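Local coordinates for osmotically inducible lipoprotein OsmE (Pseudomonas aeruginosa PAO1, PDB 4DM5) that is of unknown function but belongs to the BamE-like family of bacterial membrane lipoproteins and is probably induced by osmotic stress, at residues 16-21 with 56-61; 44-49 with 90-95; 28-33 with 69-74; 63-68 with 80-85. All blocks are in the same frame, centred on the assembly; numbering follows the deposited sequence.

Interaction 1 of 4, residues 16-21 with 56-61; sequences RNEPLV and YILNKD
Leu20 lies across the ring of Tyr56, and the apolar part of this contact begins with that pair. The CD1 methyl sits over one face of the phenol, 3.6 Å from the ring centroid and only 17° off the ring normal, a CH-pi contact displaced toward the CG end. The second methyl of the fork is drawn to the other end of the ring, with Leu20 CD2 3.8 Å from Tyr56 CZ, so that the two branches together span the long axis of the tyrosine. Leu20 CD1 also touches Leu58 CD2 at 3.9 Å, and the other methyl of Leu58, CD1, is met by Val21 CG2. Through these alternate side chains of the strand, helix 19-22 packs on one face of the antiparallel sheet, an alpha+beta arrangement consistent with the BamE family assignment, and Phe67 of the adjoining strand 63-71 continues the same apolar surface. The polar part is mediated by solvent. Glu18, the N-cap residue of the helix, bends at its second torsion (chi2 -66°) and turns its carboxylate to the strand backbone, where two waters bridge the gap. One donates to Glu18 OE1 (2.8 Å) and accepts from Asn59 N; the other donates both to Glu18 OE2 (2.7 Å) and to Asn59 O (2.8 Å). Beside them runs the aliphatic part of Lys60, whose CB is 3.9 Å from Glu18 OE2. The Tyr56 hydroxyl finds its partner along its own strand, in the side-chain amide of Asn54.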
loop_
_atom_site.group_PDB
_atom_site.type_symbol
_atom_site.label_atom_id
_atom_site.label_comp_id
_atom_site.label_asym_id
_atom_site.label_seq_id
_atom_site.Cartn_x
_atom_site.Cartn_y
_atom_site.Cartn_z
ATOM N N ARG A 16 -8.540 -10.859 -3.019
ATOM C CA ARG A 16 -7.448 -11.352 -3.889
ATOM C C ARG A 16 -7.464 -10.826 -5.331
ATOM O O ARG A 16 -6.406 -10.804 -5.981
ATOM C CB ARG A 16 -7.299 -12.870 -3.855
ATOM C CG ARG A 16 -8.491 -13.562 -4.522
ATOM C CD ARG A 16 -8.308 -15.078 -4.761
ATOM N NE ARG A 16 -7.153 -15.348 -5.678
ATOM C CZ ARG A 16 -7.215 -15.736 -6.952
ATOM N NH1 ARG A 16 -8.399 -15.980 -7.519
ATOM N NH2 ARG A 16 -6.084 -15.937 -7.658
ATOM N N ASN A 17 -8.621 -10.384 -5.814
ATOM C CA ASN A 17 -8.727 -9.885 -7.165
ATOM C C ASN A 17 -8.654 -8.360 -7.238
ATOM O O ASN A 17 -8.790 -7.804 -8.324
ATOM C CB ASN A 17 -10.018 -10.444 -7.816
ATOM C CG ASN A 17 -9.901 -11.893 -8.130
ATOM O OD1 ASN A 17 -8.909 -12.335 -8.718
ATOM N ND2 ASN A 17 -10.873 -12.639 -7.685
ATOM N N GLU A 18 -8.488 -7.722 -6.076
ATOM C CA GLU A 18 -8.303 -6.217 -6.107
ATOM C C GLU A 18 -6.995 -5.929 -6.842
ATOM O O GLU A 18 -5.998 -6.513 -6.541
ATOM C CB GLU A 18 -8.171 -5.682 -4.731
ATOM C CG GLU A 18 -9.451 -5.597 -4.006
ATOM C CD GLU A 18 -10.370 -4.558 -4.690
ATOM O OE1 GLU A 18 -9.974 -3.384 -5.007
ATOM O OE2 GLU A 18 -11.505 -4.910 -4.940
ATOM N N PRO A 19 -7.016 -4.972 -7.802
ATOM C CA PRO A 19 -5.786 -4.657 -8.531
ATOM C C PRO A 19 -4.571 -4.312 -7.650
ATOM O O PRO A 19 -3.445 -4.782 -7.960
ATOM C CB PRO A 19 -6.142 -3.433 -9.419
ATOM C CG PRO A 19 -7.614 -3.664 -9.624
ATOM C CD PRO A 19 -8.186 -4.255 -8.315
ATOM N N LEU A 20 -4.797 -3.574 -6.537
ATOM C CA LEU A 20 -3.688 -3.295 -5.666
ATOM C C LEU A 20 -3.019 -4.520 -5.059
ATOM O O LEU A 20 -1.812 -4.534 -4.725
ATOM C CB LEU A 20 -4.101 -2.391 -4.532
ATOM C CG LEU A 20 -4.210 -0.944 -5.095
ATOM C CD1 LEU A 20 -5.063 -0.168 -4.059
ATOM C CD2 LEU A 20 -2.834 -0.220 -5.373
ATOM N N VAL A 21 -3.825 -5.560 -4.879
ATOM C CA VAL A 21 -3.381 -6.807 -4.247
ATOM C C VAL A 21 -2.872 -7.713 -5.338
ATOM O O VAL A 21 -1.798 -8.346 -5.146
ATOM C CB VAL A 21 -4.587 -7.467 -3.561
ATOM C CG1 VAL A 21 -4.181 -8.843 -2.983
ATOM C CG2 VAL A 21 -5.029 -6.564 -2.462
ATOM N N TYR A 56 -4.567 3.366 1.019
ATOM C CA TYR A 56 -5.854 3.116 0.305
ATOM C C TYR A 56 -6.852 2.506 1.226
ATOM O O TYR A 56 -6.476 2.000 2.355
ATOM C CB TYR A 56 -5.646 2.108 -0.830
ATOM C CG TYR A 56 -4.498 2.474 -1.775
ATOM C CD1 TYR A 56 -4.797 3.193 -2.923
ATOM C CD2 TYR A 56 -3.210 2.104 -1.533
ATOM C CE1 TYR A 56 -3.785 3.529 -3.832
ATOM C CE2 TYR A 56 -2.127 2.416 -2.407
ATOM C CZ TYR A 56 -2.462 3.123 -3.592
ATOM O OH TYR A 56 -1.510 3.426 -4.507
ATOM N N ILE A 57 -8.118 2.605 0.819
ATOM C CA ILE A 57 -9.120 1.790 1.496
ATOM C C ILE A 57 -9.668 0.901 0.375
ATOM O O ILE A 57 -10.262 1.370 -0.599
ATOM C CB ILE A 57 -10.265 2.682 2.060
ATOM C CG1 ILE A 57 -9.702 3.621 3.127
ATOM C CG2 ILE A 57 -11.400 1.737 2.509
ATOM C CD1 ILE A 57 -9.237 2.993 4.421
ATOM N N LEU A 58 -9.525 -0.405 0.548
ATOM C CA LEU A 58 -10.138 -1.337 -0.415
ATOM C C LEU A 58 -11.591 -1.485 -0.047
ATOM O O LEU A 58 -11.927 -1.496 1.200
ATOM C CB LEU A 58 -9.455 -2.690 -0.294
ATOM C CG LEU A 58 -7.928 -2.775 -0.483
ATOM C CD1 LEU A 58 -7.446 -4.189 -0.208
ATOM C CD2 LEU A 58 -7.514 -2.201 -1.826
ATOM N N ASN A 59 -12.439 -1.562 -1.067
ATOM C CA ASN A 59 -13.882 -1.673 -0.800
ATOM C C ASN A 59 -14.388 -2.784 -1.703
ATOM O O ASN A 59 -14.450 -2.637 -2.952
ATOM C CB ASN A 59 -14.539 -0.320 -1.133
ATOM C CG ASN A 59 -15.960 -0.232 -0.656
ATOM O OD1 ASN A 59 -16.501 -1.145 -0.040
ATOM N ND2 ASN A 59 -16.563 0.911 -0.909
ATOM N N LYS A 60 -14.793 -3.892 -1.102
ATOM C CA LYS A 60 -15.197 -5.026 -1.903
ATOM C C LYS A 60 -16.282 -5.740 -1.130
ATOM O O LYS A 60 -16.085 -6.124 0.031
ATOM C CB LYS A 60 -14.025 -5.999 -2.133
ATOM C CG LYS A 60 -14.427 -7.218 -2.983
ATOM C CD LYS A 60 -14.909 -6.866 -4.381
ATOM C CE LYS A 60 -15.050 -8.160 -5.174
ATOM N NZ LYS A 60 -15.553 -7.798 -6.516
ATOM N N ASP A 61 -17.448 -5.893 -1.783
ATOM C CA ASP A 61 -18.508 -6.764 -1.201
ATOM C C ASP A 61 -18.930 -6.254 0.201
ATOM O O ASP A 61 -19.214 -7.134 1.113
ATOM C CB ASP A 61 -18.046 -8.190 -1.102
ATOM C CG ASP A 61 -17.851 -8.874 -2.524
ATOM O OD1 ASP A 61 -18.364 -8.267 -3.502
ATOM O OD2 ASP A 61 -17.280 -9.955 -2.544
HETATM O O HOH W 1 -11.301 -1.254 -3.736
HETATM O O HOH W 2 -13.715 -3.449 -5.490
#

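Interaction 2 of 4, residues 44-49 with 90-95; sequences QKRLMK and RHERDA
Glu92 of the C-terminal helix meets Arg46 and Lys49 in a salt-bridge network that joins the turn following strand 42-45 to helix 85-94. Arg46 NH2 donates to Glu92 OE2 over 3.1 Å in an almost straight bond (171°); NH2 meets the syn lone pair of OE2, and OE2 lies in the guanidinium plane, although the two flat groups are twisted 38° apart. Lys49 crosses the carboxylate nearly at right angles: its extended chain passes OE1 at CG and CD, and its NZ makes a long salt bridge of 3.7 Å to Glu92 OE2. Two cations on one oxygen would favour the ionised carboxylate. The other oxygen, Glu92 OE1, accepts from a water (2.8 Å) that in turn accepts from Met48 N. Met48, a selenomethionine, bends over the helix, its CG 3.9 Å from Glu92 C and its SE near Arg93 CD.

The next shell fixes these groups. Arg46 NH1 is shared between the carbonyl of Phe71 and the carboxylate of Asp78, which ties the guanidinium to the sheet, while Leu47 N is held by Asp89 one turn earlier on the helix. Within the turn itself, Lys45 NZ folds back to donate to Arg46 O at 2.8 Å, in the carbonyl plane and on a lone pair.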
loop_
_atom_site.group_PDB
_atom_site.type_symbol
_atom_site.label_atom_id
_atom_site.label_comp_id
_atom_site.label_asym_id
_atom_site.label_seq_id
_atom_site.Cartn_x
_atom_site.Cartn_y
_atom_site.Cartn_z
ATOM N N GLN A 44 2.323 9.942 1.693
ATOM C CA GLN A 44 3.222 10.578 2.680
ATOM C C GLN A 44 4.624 10.052 2.559
ATOM O O GLN A 44 4.946 9.002 1.939
ATOM C CB GLN A 44 2.696 10.368 4.084
ATOM C CG GLN A 44 2.691 8.877 4.482
ATOM C CD GLN A 44 1.899 8.550 5.765
ATOM O OE1 GLN A 44 2.459 7.985 6.682
ATOM N NE2 GLN A 44 0.589 8.837 5.798
ATOM N N LYS A 45 5.544 10.848 3.121
ATOM C CA LYS A 45 6.870 10.429 3.213
ATOM C C LYS A 45 6.930 9.354 4.284
ATOM O O LYS A 45 6.197 9.414 5.281
ATOM C CB LYS A 45 7.671 11.696 3.714
ATOM C CG LYS A 45 9.061 11.309 4.145
ATOM C CD LYS A 45 9.979 11.223 2.950
ATOM C CE LYS A 45 11.286 10.572 3.350
ATOM N NZ LYS A 45 11.165 9.184 3.849
ATOM N N ARG A 46 7.770 8.315 4.108
ATOM C CA ARG A 46 7.941 7.260 5.121
ATOM C C ARG A 46 8.641 7.857 6.320
ATOM O O ARG A 46 9.655 8.529 6.153
ATOM C CB ARG A 46 8.644 5.957 4.664
ATOM C CG ARG A 46 7.952 5.255 3.545
ATOM C CD ARG A 46 8.952 4.246 3.012
ATOM N NE ARG A 46 9.001 2.956 3.730
ATOM C CZ ARG A 46 9.481 1.874 3.128
ATOM N NH1 ARG A 46 9.823 2.024 1.917
ATOM N NH2 ARG A 46 9.524 0.690 3.714
ATOM N N LEU A 47 8.096 7.601 7.495
ATOM C CA LEU A 47 8.700 8.200 8.673
ATOM C C LEU A 47 10.087 7.715 8.959
ATOM O O LEU A 47 10.953 8.534 9.277
ATOM C CB LEU A 47 7.765 7.938 9.878
ATOM C CG LEU A 47 8.140 8.672 11.157
ATOM C CD1 LEU A 47 7.842 10.188 11.019
ATOM C CD2 LEU A 47 7.345 8.061 12.319
HETATM N N MSE A 48 10.315 6.408 8.867
HETATM C CA MSE A 48 11.553 5.777 9.342
HETATM C C MSE A 48 12.562 5.329 8.304
HETATM O O MSE A 48 13.664 5.014 8.668
HETATM C CB MSE A 48 11.273 4.548 10.186
HETATM C CG MSE A 48 10.255 4.935 11.280
HETATM SE SE MSE A 48 10.947 6.166 12.692
HETATM C CE MSE A 48 12.415 4.878 12.884
ATOM N N LYS A 49 12.168 5.257 7.026
ATOM C CA LYS A 49 13.035 4.726 5.899
ATOM C C LYS A 49 13.017 5.730 4.764
ATOM O O LYS A 49 12.074 6.505 4.649
ATOM C CB LYS A 49 12.530 3.391 5.386
ATOM C CG LYS A 49 12.692 2.303 6.389
ATOM C CD LYS A 49 12.436 0.915 5.890
ATOM C CE LYS A 49 12.517 0.029 7.126
ATOM N NZ LYS A 49 11.949 -1.342 6.934
ATOM N N ARG A 90 4.029 3.496 12.407
ATOM C CA ARG A 90 3.955 3.028 13.874
ATOM C C ARG A 90 4.803 1.731 14.053
ATOM O O ARG A 90 5.724 1.627 14.908
ATOM C CB ARG A 90 2.455 3.038 14.372
ATOM C CG ARG A 90 2.027 2.438 15.690
ATOM C CD ARG A 90 1.863 3.575 16.679
ATOM N NE ARG A 90 3.139 3.643 17.351
ATOM C CZ ARG A 90 3.603 4.637 18.115
ATOM N NH1 ARG A 90 4.793 4.468 18.686
ATOM N NH2 ARG A 90 2.922 5.785 18.294
ATOM N N HIS A 91 4.617 0.761 13.150
ATOM C CA HIS A 91 5.444 -0.417 13.112
ATOM C C HIS A 91 6.925 -0.269 12.827
ATOM O O HIS A 91 7.741 -0.936 13.479
ATOM C CB HIS A 91 4.851 -1.476 12.147
ATOM C CG HIS A 91 5.598 -2.782 12.211
ATOM N ND1 HIS A 91 6.471 -3.170 11.249
ATOM C CD2 HIS A 91 5.656 -3.753 13.219
ATOM C CE1 HIS A 91 7.045 -4.341 11.602
ATOM N NE2 HIS A 91 6.535 -4.707 12.808
ATOM N N GLU A 92 7.335 0.526 11.847
ATOM C CA GLU A 92 8.767 0.650 11.568
ATOM C C GLU A 92 9.470 1.394 12.744
ATOM O O GLU A 92 10.679 1.162 12.962
ATOM C CB GLU A 92 9.079 1.252 10.177
ATOM C CG GLU A 92 8.655 0.290 9.038
ATOM C CD GLU A 92 8.849 0.789 7.586
ATOM O OE1 GLU A 92 9.281 1.947 7.399
ATOM O OE2 GLU A 92 8.547 0.034 6.587
ATOM N N ARG A 93 8.739 2.241 13.483
ATOM C CA ARG A 93 9.348 3.016 14.587
ATOM C C ARG A 93 9.635 2.117 15.764
ATOM O O ARG A 93 10.684 2.244 16.417
ATOM C CB ARG A 93 8.466 4.188 15.047
ATOM C CG ARG A 93 8.882 4.748 16.429
ATOM C CD ARG A 93 10.259 5.376 16.363
ATOM N NE ARG A 93 10.999 5.181 17.605
ATOM C CZ ARG A 93 12.194 4.615 17.682
ATOM N NH1 ARG A 93 12.824 4.218 16.583
ATOM N NH2 ARG A 93 12.776 4.475 18.859
ATOM N N ASP A 94 8.688 1.227 16.048
ATOM C CA ASP A 94 8.833 0.247 17.111
ATOM C C ASP A 94 9.876 -0.818 16.766
ATOM O O ASP A 94 10.792 -1.044 17.565
ATOM C CB ASP A 94 7.471 -0.374 17.444
ATOM C CG ASP A 94 6.455 0.653 17.976
ATOM O OD1 ASP A 94 5.278 0.292 18.118
ATOM O OD2 ASP A 94 6.816 1.821 18.250
ATOM N N ALA A 95 9.788 -1.418 15.569
ATOM C CA ALA A 95 10.582 -2.613 15.257
ATOM C C ALA A 95 12.060 -2.321 15.096
ATOM O O ALA A 95 12.834 -2.557 16.023
ATOM C CB ALA A 95 10.035 -3.351 14.041
HETATM O O HOH W 3 8.226 4.367 8.340
#

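Interaction 3 of 4, residues 28-33 with 69-74; sequences MSQQEV and VSFDGS
The first turn of helix 30-37, packed on the antiparallel sheet of a BamE-like domain, meets strand 63-71 chiefly through Gln30, Val33 and Phe71. The ring of Phe71 is the centre. Gln30 CG lies over one face, 3.6 Å from the ring centroid and 15° off its normal, so the aliphatic part of the glutamine makes a CH-pi contact while the amide extends beyond. Val33 and Phe71 point toward each other, the valine meeting the ring at its edge: its CB is in the ring plane, and its CG2 touches Phe71 CE1 at 3.9 Å. The anti placement of Val33 CG1 relative to the backbone N (chi1 170°) directs that methyl toward Val69, CG1 to CG1 4.3 Å. The carbonyl oxygen of Met28, a selenomethionine, also stands at the ring edge, 4.0 Å from Phe71 CE1.

Ser29 sets where the helix begins: its OG accepts from Glu32 N (3.2 Å) as an N-cap. Farther along the chain, Asp72 OD1 accepts from Ser74 on one face of its carboxylate, the bond from N making an Asx turn and that from OG adding to it. Ser52 and Asn54 of strand 52-60 and Val77 of strand 77-81 line Phe71 on the sheet, and Val33 reaches across to Tyr56.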
loop_
_atom_site.group_PDB
_atom_site.type_symbol
_atom_site.label_atom_id
_atom_site.label_comp_id
_atom_site.label_asym_id
_atom_site.label_seq_id
_atom_site.Cartn_x
_atom_site.Cartn_y
_atom_site.Cartn_z
HETATM N N MSE A 28 8.137 -2.021 -8.883
HETATM C CA MSE A 28 7.214 -1.215 -9.757
HETATM C C MSE A 28 7.401 0.267 -9.427
HETATM O O MSE A 28 7.590 0.679 -8.277
HETATM C CB MSE A 28 5.770 -1.678 -9.517
HETATM C CG MSE A 28 4.649 -0.965 -10.320
HETATM SE SE MSE A 28 2.907 -1.928 -10.161
HETATM C CE MSE A 28 3.324 -3.309 -11.481
ATOM N N SER A 29 7.303 1.115 -10.438
ATOM C CA SER A 29 7.366 2.538 -10.308
ATOM C C SER A 29 6.086 3.138 -9.749
ATOM O O SER A 29 5.039 2.516 -9.730
ATOM C CB SER A 29 7.591 3.226 -11.687
ATOM O OG SER A 29 6.458 3.058 -12.460
ATOM N N GLN A 30 6.278 4.314 -9.154
ATOM C CA GLN A 30 5.133 5.054 -8.648
ATOM C C GLN A 30 4.042 5.294 -9.652
ATOM O O GLN A 30 2.813 5.121 -9.421
ATOM C CB GLN A 30 5.640 6.389 -8.061
ATOM C CG GLN A 30 6.379 6.219 -6.709
ATOM C CD GLN A 30 7.181 7.445 -6.288
ATOM O OE1 GLN A 30 8.154 7.848 -6.915
ATOM N NE2 GLN A 30 6.749 8.049 -5.205
ATOM N N GLN A 31 4.424 5.584 -10.922
ATOM C CA GLN A 31 3.386 5.814 -11.891
ATOM C C GLN A 31 2.594 4.566 -12.292
ATOM O O GLN A 31 1.423 4.599 -12.509
ATOM C CB GLN A 31 4.062 6.431 -13.177
ATOM C CG GLN A 31 4.209 7.913 -13.157
ATOM C CD GLN A 31 4.682 8.387 -14.480
ATOM O OE1 GLN A 31 4.069 8.084 -15.525
ATOM N NE2 GLN A 31 5.776 9.098 -14.474
ATOM N N GLU A 32 3.236 3.401 -12.309
ATOM C CA GLU A 32 2.530 2.176 -12.607
ATOM C C GLU A 32 1.546 1.803 -11.466
ATOM O O GLU A 32 0.400 1.457 -11.685
ATOM C CB GLU A 32 3.515 1.071 -12.777
ATOM C CG GLU A 32 2.732 -0.132 -13.271
ATOM C CD GLU A 32 3.468 -1.056 -14.196
ATOM O OE1 GLU A 32 4.729 -1.214 -14.142
ATOM O OE2 GLU A 32 2.704 -1.691 -14.977
ATOM N N VAL A 33 2.004 2.032 -10.218
ATOM C CA VAL A 33 1.071 1.788 -9.175
ATOM C C VAL A 33 -0.131 2.739 -9.251
ATOM O O VAL A 33 -1.256 2.291 -8.994
ATOM C CB VAL A 33 1.777 1.933 -7.826
ATOM C CG1 VAL A 33 0.787 1.921 -6.635
ATOM C CG2 VAL A 33 2.821 0.826 -7.663
ATOM N N VAL A 69 0.828 0.723 -0.220
ATOM C CA VAL A 69 2.000 0.330 -0.996
ATOM C C VAL A 69 3.167 1.284 -0.676
ATOM O O VAL A 69 2.916 2.512 -0.615
ATOM C CB VAL A 69 1.678 0.483 -2.531
ATOM C CG1 VAL A 69 2.907 0.101 -3.372
ATOM C CG2 VAL A 69 0.508 -0.428 -2.918
ATOM N N SER A 70 4.298 0.694 -0.326
ATOM C CA SER A 70 5.459 1.553 -0.009
ATOM C C SER A 70 6.493 1.441 -1.089
ATOM O O SER A 70 6.609 0.428 -1.812
ATOM C CB SER A 70 6.039 1.163 1.351
ATOM O OG SER A 70 6.587 -0.169 1.359
ATOM N N PHE A 71 7.283 2.548 -1.158
ATOM C CA PHE A 71 8.297 2.656 -2.137
ATOM C C PHE A 71 9.624 2.970 -1.464
ATOM O O PHE A 71 9.635 3.694 -0.436
ATOM C CB PHE A 71 8.038 3.835 -3.105
ATOM C CG PHE A 71 6.742 3.695 -3.834
ATOM C CD1 PHE A 71 6.659 3.042 -5.081
ATOM C CD2 PHE A 71 5.527 4.154 -3.217
ATOM C CE1 PHE A 71 5.441 2.886 -5.695
ATOM C CE2 PHE A 71 4.301 3.949 -3.845
ATOM C CZ PHE A 71 4.247 3.360 -5.087
ATOM N N ASP A 72 10.719 2.359 -1.970
ATOM C CA ASP A 72 12.030 2.668 -1.405
ATOM C C ASP A 72 12.548 4.056 -1.825
ATOM O O ASP A 72 11.873 4.826 -2.516
ATOM C CB ASP A 72 13.019 1.507 -1.741
ATOM C CG ASP A 72 13.343 1.424 -3.246
ATOM O OD1 ASP A 72 13.123 2.393 -4.014
ATOM O OD2 ASP A 72 13.723 0.319 -3.769
ATOM N N GLY A 73 13.778 4.388 -1.443
ATOM C CA GLY A 73 14.313 5.737 -1.775
ATOM C C GLY A 73 14.524 5.964 -3.259
ATOM O O GLY A 73 14.605 7.122 -3.677
ATOM N N SER A 74 14.543 4.902 -4.029
ATOM C CA SER A 74 14.706 5.006 -5.486
ATOM C C SER A 74 13.366 5.209 -6.165
ATOM O O SER A 74 13.312 5.307 -7.376
ATOM C CB SER A 74 15.423 3.820 -6.148
ATOM O OG SER A 74 14.553 2.729 -6.194
#

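Interaction 4 of 4, residues 63-68 with 80-85; sequences QQQPFY and SGFLSC
Tyr68 and Gly81 form an antiparallel hydrogen-bonded pair, with Tyr68 N donating to Gly81 O at 2.9 Å and Gly81 N returning a bond to Tyr68 O at 3.1 Å. Gly81 O is met further by the CA-H of Phe67 and, weakly, by Leu83 N, which closes an inverse gamma turn centred on Phe82. A water links the side chain of Gln65 with this turn, accepting from NE2 and donating to Phe82 O (2.9 Å); the same NE2 also donates to Pro66 O. These bonds belong to the end of the beta hairpin of strands 63-71 and 77-81, where the chain leaves the sheet for helix 85-94.

The aromatic contacts fall on both faces of the hairpin. Phe67 points an edge at the face of Phe82, a T-shaped pair with centroids 5.0 Å apart and planes at 73°; Val21 from helix 19-22 packs on both. Tyr68, its CG held between backbone N and carbonyl carbon (chi1 84°), lays its ring flat over the next strand: Gly81, having no side chain, admits its N to 3.4 Å above the ring plane. Farther on, Tyr68 CE2 touches Leu83 CD2 at 3.9 Å, and Tyr68 CB lies equally far from Cys85 SG, which is disulfide-bonded to Cys53.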
loop_
_atom_site.group_PDB
_atom_site.type_symbol
_atom_site.label_atom_id
_atom_site.label_comp_id
_atom_site.label_asym_id
_atom_site.label_seq_id
_atom_site.Cartn_x
_atom_site.Cartn_y
_atom_site.Cartn_z
ATOM N N GLN A 63 -17.217 -4.598 2.379
ATOM C CA GLN A 63 -16.200 -4.677 3.418
ATOM C C GLN A 63 -15.153 -3.677 3.033
ATOM O O GLN A 63 -14.768 -3.617 1.869
ATOM C CB GLN A 63 -15.620 -6.056 3.423
ATOM C CG GLN A 63 -16.706 -7.073 3.588
ATOM C CD GLN A 63 -16.170 -8.211 4.313
ATOM O OE1 GLN A 63 -16.205 -9.314 3.820
ATOM N NE2 GLN A 63 -15.678 -7.953 5.530
ATOM N N GLN A 64 -14.709 -2.881 3.997
ATOM C CA GLN A 64 -13.613 -1.940 3.814
ATOM C C GLN A 64 -12.347 -2.454 4.546
ATOM O O GLN A 64 -12.390 -3.117 5.583
ATOM C CB GLN A 64 -14.016 -0.524 4.173
ATOM C CG GLN A 64 -14.912 0.050 3.092
ATOM C CD GLN A 64 -15.549 1.342 3.497
ATOM O OE1 GLN A 64 -15.364 1.817 4.637
ATOM N NE2 GLN A 64 -16.297 1.960 2.555
ATOM N N GLN A 65 -11.195 -2.233 3.882
ATOM C CA GLN A 65 -9.984 -2.728 4.426
ATOM C C GLN A 65 -8.838 -1.778 4.020
ATOM O O GLN A 65 -8.557 -1.573 2.836
ATOM C CB GLN A 65 -9.714 -4.034 3.756
ATOM C CG GLN A 65 -8.429 -4.717 4.126
ATOM C CD GLN A 65 -8.199 -4.831 5.578
ATOM O OE1 GLN A 65 -9.142 -5.425 6.286
ATOM N NE2 GLN A 65 -7.149 -4.228 6.118
ATOM N N PRO A 66 -8.129 -1.233 4.992
ATOM C CA PRO A 66 -6.948 -0.419 4.684
ATOM C C PRO A 66 -5.901 -1.262 3.947
ATOM O O PRO A 66 -5.704 -2.458 4.179
ATOM C CB PRO A 66 -6.433 -0.010 6.047
ATOM C CG PRO A 66 -7.731 0.098 6.847
ATOM C CD PRO A 66 -8.415 -1.176 6.439
ATOM N N PHE A 67 -5.140 -0.576 3.075
ATOM C CA PHE A 67 -4.074 -1.201 2.353
ATOM C C PHE A 67 -3.026 -0.126 2.096
ATOM O O PHE A 67 -3.374 1.051 1.917
ATOM C CB PHE A 67 -4.587 -1.745 1.010
ATOM C CG PHE A 67 -3.638 -2.712 0.377
ATOM C CD1 PHE A 67 -3.555 -4.054 0.755
ATOM C CD2 PHE A 67 -2.902 -2.295 -0.739
ATOM C CE1 PHE A 67 -2.699 -4.900 0.098
ATOM C CE2 PHE A 67 -2.019 -3.173 -1.366
ATOM C CZ PHE A 67 -1.908 -4.525 -0.949
ATOM N N TYR A 68 -1.798 -0.526 1.950
ATOM C CA TYR A 68 -0.693 0.439 1.597
ATOM C C TYR A 68 0.162 -0.175 0.507
ATOM O O TYR A 68 0.290 -1.404 0.372
ATOM C CB TYR A 68 0.152 0.832 2.803
ATOM C CG TYR A 68 1.232 -0.115 3.135
ATOM C CD1 TYR A 68 2.491 -0.115 2.535
ATOM C CD2 TYR A 68 0.986 -1.165 4.093
ATOM C CE1 TYR A 68 3.476 -1.035 2.744
ATOM C CE2 TYR A 68 2.015 -2.082 4.397
ATOM C CZ TYR A 68 3.236 -2.063 3.683
ATOM O OH TYR A 68 4.242 -2.954 3.969
ATOM N N SER A 80 3.884 -3.873 0.535
ATOM C CA SER A 80 2.469 -3.593 0.495
ATOM C C SER A 80 1.824 -4.449 1.577
ATOM O O SER A 80 2.465 -5.358 2.107
ATOM C CB SER A 80 1.789 -3.882 -0.900
ATOM O OG SER A 80 1.770 -5.294 -1.111
ATOM N N GLY A 81 0.644 -4.089 1.942
ATOM C CA GLY A 81 0.025 -4.913 3.039
ATOM C C GLY A 81 -1.265 -4.265 3.523
ATOM O O GLY A 81 -1.641 -3.178 3.115
ATOM N N PHE A 82 -1.967 -5.058 4.355
ATOM C CA PHE A 82 -3.337 -4.668 4.714
ATOM C C PHE A 82 -3.329 -3.806 5.986
ATOM O O PHE A 82 -3.845 -4.198 7.124
ATOM C CB PHE A 82 -4.114 -6.012 4.913
ATOM C CG PHE A 82 -4.313 -6.786 3.666
ATOM C CD1 PHE A 82 -5.364 -6.442 2.823
ATOM C CD2 PHE A 82 -3.418 -7.763 3.257
ATOM C CE1 PHE A 82 -5.584 -7.119 1.632
ATOM C CE2 PHE A 82 -3.615 -8.401 2.030
ATOM C CZ PHE A 82 -4.721 -8.127 1.228
ATOM N N LEU A 83 -2.681 -2.638 5.899
ATOM C CA LEU A 83 -2.685 -1.622 6.979
ATOM C C LEU A 83 -2.435 -0.261 6.351
ATOM O O LEU A 83 -2.106 -0.218 5.146
ATOM C CB LEU A 83 -1.683 -1.994 8.097
ATOM C CG LEU A 83 -0.275 -2.294 7.676
ATOM C CD1 LEU A 83 0.660 -1.913 8.812
ATOM C CD2 LEU A 83 0.025 -3.759 7.293
ATOM N N SER A 84 -2.694 0.798 7.081
ATOM C CA SER A 84 -2.456 2.143 6.546
ATOM C C SER A 84 -1.016 2.514 6.607
ATOM O O SER A 84 -0.267 1.941 7.321
ATOM C CB SER A 84 -3.220 3.173 7.405
ATOM O OG SER A 84 -2.718 3.241 8.703
ATOM N N CYS A 85 -0.662 3.574 5.876
ATOM C CA CYS A 85 0.706 4.054 5.982
ATOM C C CYS A 85 1.102 4.578 7.423
ATOM O O CYS A 85 2.297 4.405 7.823
ATOM C CB CYS A 85 0.989 5.161 4.976
ATOM S SG CYS A 85 0.969 4.588 3.258
HETATM O O HOH W 4 -6.236 -4.737 8.655
#

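Overall arrangement
A single antiparallel sheet underlies all four contacts, and their chemistry follows their depth. Interactions 1 and 3 place successive helices on one face; their meeting point is apolar, Tyr56 and Val69 touching Val33 and Leu20, but interaction 1 becomes water-mediated at its edge, whereas interaction 3 stays a matter of CH and ring contacts. Interaction 4, nearest the centre of the chain, combines strand pairing with aromatic packing and shares strand 63-71 with interaction 3; backbone bonds between strands 52-60 and 63-71 tie it to interaction 1. Interaction 2 is the surface member, ionic where the others are mostly apolar, and serves the helix on the opposite face. Arg46 nevertheless connects it to interaction 3 through the Phe71 carbonyl.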